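Local coordinates for protein acetamidase (PDB 2II1) that probably hydrolyses carbon-nitrogen bonds in linear amides and binds calcium ions, at residues 83-95 with 103-115. Numbering follows the deposited sequence.
Sequences KVGKQGVMTAAPG and LNSPTTKLFPIEG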
loop_
_atom_site.group_PDB
_atom_site.type_symbol
_atom_site.label_atom_id
_atom_site.label_comp_id
_atom_site.label_asym_id
_atom_site.label_seq_id
_atom_site.Cartn_x
_atom_site.Cartn_y
_atom_site.Cartn_z
ATOM N N LYS A 83 15.768 -9.484 -18.357
ATOM C CA LYS A 83 16.668 -10.617 -18.095
ATOM C C LYS A 83 17.648 -10.166 -17.039
ATOM O O LYS A 83 18.251 -9.140 -17.208
ATOM C CB LYS A 83 17.451 -11.009 -19.341
ATOM C CG LYS A 83 17.046 -12.351 -19.925
ATOM N N VAL A 84 17.836 -10.935 -15.974
ATOM C CA VAL A 84 18.784 -10.527 -14.942
ATOM C C VAL A 84 19.982 -11.450 -14.937
ATOM O O VAL A 84 19.957 -12.522 -15.561
ATOM C CB VAL A 84 18.132 -10.419 -13.521
ATOM C CG1 VAL A 84 17.034 -9.342 -13.525
ATOM C CG2 VAL A 84 17.611 -11.775 -13.017
ATOM N N GLY A 85 21.042 -10.997 -14.269
ATOM C CA GLY A 85 22.235 -11.802 -14.034
ATOM C C GLY A 85 22.026 -12.990 -13.099
ATOM O O GLY A 85 20.922 -13.256 -12.644
ATOM N N LYS A 86 23.095 -13.721 -12.818
ATOM C CA LYS A 86 22.981 -14.930 -11.970
ATOM C C LYS A 86 23.174 -14.694 -10.454
ATOM O O LYS A 86 23.094 -15.623 -9.677
ATOM C CB LYS A 86 23.895 -16.065 -12.486
ATOM C CG LYS A 86 25.357 -15.696 -12.813
ATOM C CD LYS A 86 25.958 -16.689 -13.830
ATOM C CE LYS A 86 27.109 -16.078 -14.633
ATOM N NZ LYS A 86 27.273 -16.752 -15.949
ATOM N N GLN A 87 23.392 -13.453 -10.035
ATOM C CA GLN A 87 23.553 -13.166 -8.623
ATOM C C GLN A 87 23.204 -11.728 -8.273
ATOM O O GLN A 87 23.713 -10.781 -8.876
ATOM C CB GLN A 87 24.974 -13.528 -8.182
ATOM C CG GLN A 87 25.445 -12.902 -6.887
ATOM C CD GLN A 87 26.923 -13.166 -6.639
ATOM O OE1 GLN A 87 27.776 -12.335 -6.967
ATOM N NE2 GLN A 87 27.233 -14.334 -6.082
ATOM N N GLY A 88 22.320 -11.585 -7.293
ATOM C CA GLY A 88 21.945 -10.295 -6.748
ATOM C C GLY A 88 22.665 -9.959 -5.455
ATOM O O GLY A 88 23.441 -10.757 -4.951
ATOM N N VAL A 89 22.393 -8.772 -4.922
ATOM C CA VAL A 89 23.089 -8.230 -3.738
ATOM C C VAL A 89 22.134 -7.314 -2.926
ATOM O O VAL A 89 21.332 -6.529 -3.485
ATOM C CB VAL A 89 24.393 -7.428 -4.112
ATOM C CG1 VAL A 89 25.106 -6.903 -2.874
ATOM C CG2 VAL A 89 25.368 -8.277 -4.929
HETATM N N MSE A 90 22.197 -7.468 -1.606
HETATM C CA MSE A 90 21.533 -6.571 -0.685
HETATM C C MSE A 90 22.526 -6.082 0.371
HETATM O O MSE A 90 23.463 -6.803 0.764
HETATM C CB MSE A 90 20.356 -7.257 0.024
HETATM C CG MSE A 90 19.216 -7.694 -0.886
HETATM SE SE MSE A 90 17.622 -8.281 0.121
HETATM C CE MSE A 90 16.935 -6.548 0.465
ATOM N N THR A 91 22.271 -4.851 0.816
ATOM C CA THR A 91 23.008 -4.190 1.862
ATOM C C THR A 91 22.055 -3.676 2.983
ATOM O O THR A 91 21.098 -2.936 2.715
ATOM C CB THR A 91 23.837 -2.993 1.286
ATOM O OG1 THR A 91 22.955 -1.942 0.884
ATOM C CG2 THR A 91 24.677 -3.421 0.106
ATOM N N ALA A 92 22.323 -4.106 4.221
ATOM C CA ALA A 92 21.713 -3.531 5.428
ATOM C C ALA A 92 22.724 -2.587 6.088
ATOM O O ALA A 92 23.804 -3.040 6.468
ATOM C CB ALA A 92 21.304 -4.640 6.413
ATOM N N ALA A 93 22.365 -1.296 6.214
ATOM C CA ALA A 93 23.239 -0.239 6.793
ATOM C C ALA A 93 22.536 0.525 7.910
ATOM O O ALA A 93 21.530 1.183 7.651
ATOM C CB ALA A 93 23.680 0.754 5.711
ATOM N N PRO A 94 23.055 0.442 9.146
ATOM C CA PRO A 94 22.615 1.331 10.223
ATOM C C PRO A 94 22.595 2.787 9.747
ATOM O O PRO A 94 23.473 3.189 8.983
ATOM C CB PRO A 94 23.675 1.101 11.292
ATOM C CG PRO A 94 24.100 -0.280 11.077
ATOM C CD PRO A 94 24.076 -0.505 9.624
ATOM N N GLY A 95 21.584 3.556 10.155
ATOM C CA GLY A 95 21.363 4.915 9.618
ATOM C C GLY A 95 20.649 5.061 8.283
ATOM O O GLY A 95 20.327 6.176 7.875
ATOM N N LEU A 103 18.949 -1.393 13.199
ATOM C CA LEU A 103 20.054 -2.249 12.759
ATOM C C LEU A 103 21.294 -2.146 13.665
ATOM O O LEU A 103 21.599 -1.087 14.205
ATOM C CB LEU A 103 20.414 -1.953 11.288
ATOM C CG LEU A 103 19.299 -2.166 10.269
ATOM C CD1 LEU A 103 19.575 -1.361 9.011
ATOM C CD2 LEU A 103 19.085 -3.633 9.922
ATOM N N ASN A 104 21.994 -3.265 13.847
ATOM C CA ASN A 104 23.172 -3.313 14.725
ATOM C C ASN A 104 24.480 -3.094 13.981
ATOM O O ASN A 104 25.389 -2.440 14.495
ATOM C CB ASN A 104 23.268 -4.667 15.423
ATOM C CG ASN A 104 22.101 -4.938 16.356
ATOM O OD1 ASN A 104 21.544 -6.042 16.362
ATOM N ND2 ASN A 104 21.728 -3.938 17.159
ATOM N N SER A 105 24.579 -3.682 12.790
ATOM C CA SER A 105 25.819 -3.704 12.039
ATOM C C SER A 105 25.589 -3.782 10.543
ATOM O O SER A 105 24.641 -4.465 10.099
ATOM C CB SER A 105 26.653 -4.911 12.447
ATOM O OG SER A 105 26.828 -4.923 13.843
ATOM N N PRO A 106 26.491 -3.128 9.759
ATOM C CA PRO A 106 26.430 -3.201 8.306
ATOM C C PRO A 106 26.589 -4.647 7.883
ATOM O O PRO A 106 27.391 -5.381 8.465
ATOM C CB PRO A 106 27.630 -2.359 7.831
ATOM C CG PRO A 106 28.067 -1.589 8.982
ATOM C CD PRO A 106 27.650 -2.328 10.210
ATOM N N THR A 107 25.789 -5.037 6.907
ATOM C CA THR A 107 25.689 -6.410 6.443
ATOM C C THR A 107 25.501 -6.390 4.924
ATOM O O THR A 107 24.732 -5.590 4.429
ATOM C CB THR A 107 24.487 -7.081 7.094
ATOM O OG1 THR A 107 24.695 -7.092 8.514
ATOM C CG2 THR A 107 24.285 -8.500 6.566
ATOM N N THR A 108 26.246 -7.232 4.210
ATOM C CA THR A 108 26.100 -7.417 2.764
ATOM C C THR A 108 25.800 -8.878 2.472
ATOM O O THR A 108 26.436 -9.771 3.024
ATOM C CB THR A 108 27.366 -7.035 2.016
ATOM O OG1 THR A 108 27.640 -5.660 2.235
ATOM C CG2 THR A 108 27.211 -7.283 0.499
ATOM N N LYS A 109 24.841 -9.136 1.600
ATOM C CA LYS A 109 24.493 -10.505 1.316
ATOM C C LYS A 109 24.228 -10.714 -0.172
ATOM O O LYS A 109 23.580 -9.875 -0.840
ATOM C CB LYS A 109 23.292 -10.908 2.160
ATOM C CG LYS A 109 22.866 -12.351 2.019
ATOM C CD LYS A 109 21.480 -12.546 2.617
ATOM C CE LYS A 109 20.912 -13.906 2.275
ATOM N NZ LYS A 109 21.824 -15.034 2.663
ATOM N N LEU A 110 24.723 -11.857 -0.662
ATOM C CA LEU A 110 24.618 -12.250 -2.070
ATOM C C LEU A 110 23.523 -13.296 -2.276
ATOM O O LEU A 110 23.357 -14.216 -1.466
ATOM C CB LEU A 110 25.990 -12.732 -2.618
ATOM C CG LEU A 110 27.037 -11.606 -2.855
ATOM C CD1 LEU A 110 28.417 -12.122 -3.259
ATOM C CD2 LEU A 110 26.546 -10.658 -3.911
ATOM N N PHE A 111 22.771 -13.132 -3.360
ATOM C CA PHE A 111 21.625 -13.977 -3.653
ATOM C C PHE A 111 21.842 -14.584 -5.013
ATOM O O PHE A 111 21.677 -13.904 -6.028
ATOM C CB PHE A 111 20.309 -13.174 -3.671
ATOM C CG PHE A 111 19.959 -12.583 -2.357
ATOM C CD1 PHE A 111 20.630 -11.449 -1.902
ATOM C CD2 PHE A 111 18.993 -13.163 -1.551
ATOM C CE1 PHE A 111 20.344 -10.891 -0.665
ATOM C CE2 PHE A 111 18.694 -12.611 -0.308
ATOM C CZ PHE A 111 19.380 -11.469 0.147
ATOM N N PRO A 112 22.229 -15.857 -5.038
ATOM C CA PRO A 112 22.168 -16.617 -6.295
ATOM C C PRO A 112 20.757 -16.654 -6.899
ATOM O O PRO A 112 19.755 -16.829 -6.177
ATOM C CB PRO A 112 22.603 -18.030 -5.903
ATOM C CG PRO A 112 22.991 -17.991 -4.462
ATOM C CD PRO A 112 22.744 -16.634 -3.897
ATOM N N ILE A 113 20.690 -16.486 -8.210
ATOM C CA ILE A 113 19.460 -16.685 -8.954
ATOM C C ILE A 113 19.542 -18.077 -9.530
ATOM O O ILE A 113 20.527 -18.403 -10.179
ATOM C CB ILE A 113 19.320 -15.685 -10.099
ATOM C CG1 ILE A 113 19.395 -14.269 -9.558
ATOM C CG2 ILE A 113 18.008 -15.910 -10.854
ATOM C CD1 ILE A 113 18.722 -14.087 -8.215
ATOM N N GLU A 114 18.520 -18.889 -9.264
ATOM C CA GLU A 114 18.508 -20.294 -9.642
ATOM C C GLU A 114 17.113 -20.662 -10.115
ATOM O O GLU A 114 16.169 -20.614 -9.326
ATOM C CB GLU A 114 18.878 -21.112 -8.409
ATOM C CG GLU A 114 19.514 -22.442 -8.640
ATOM C CD GLU A 114 19.987 -23.005 -7.327
ATOM O OE1 GLU A 114 21.095 -22.618 -6.882
ATOM O OE2 GLU A 114 19.213 -23.765 -6.706
ATOM N N GLY A 115 16.977 -21.041 -11.385
ATOM C CA GLY A 115 15.652 -21.312 -11.954
ATOM C C GLY A 115 14.829 -20.044 -11.896
ATOM O O GLY A 115 15.335 -18.966 -12.218
#
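Selenomethionine Met90 lies obliquely against the ring of Phe111, and this is the tight part of the contact: CG comes within 3.4 Å of Phe111 CE1, and SE stands 4.4 Å from the ring centroid in a Met-aromatic contact. With CG of Phe111 anti to its carbonyl carbon (chi1 -64°), the ring swings over to the neighbouring strand, where the carbonyl O of Gly88 meets its edge. Val118 packs on this ring and Met263 of the second subunit on Met90; both residues are buried. Strands 87-92 and 107-114 form an antiparallel ladder within a four-stranded sheet, joined by a long connection rather than a tight hairpin turn. In the pair Met90-Lys109 both bonds are short and fairly straight, Lys109 N to Met90 O being 2.8 Å; at Gly88-Phe111 the Phe111 N approaches Gly88 O from above the carbonyl plane. The other face carries Gln87, Val89 and Leu110, and it loosens toward Gln87, an exposed residue. There the extended Gln87 chain crosses Leu110, its OE1 3.7 Å from Leu110 CD2 in mere van der Waals contact. Cut back to an alanine, Leu110 would lose its two methyl branches, and the Gln87 side chain would probably be left without its apolar support, with its amide free to turn. Further along, Val89 CG1 meets Thr108 CG2 at 4.0 Å, while Thr108 OG1 turns to Gln47 O. Val89 also pairs through its backbone with Glu198, a calcium ligand, which brings the ladder close to the metal site. Past Ala92 the strands give way to loop: Leu103 CD1 sits 3.5 Å from Ala93 O, and at the partly open end Pro94 CD rests 3.6 Å from Pro106 N.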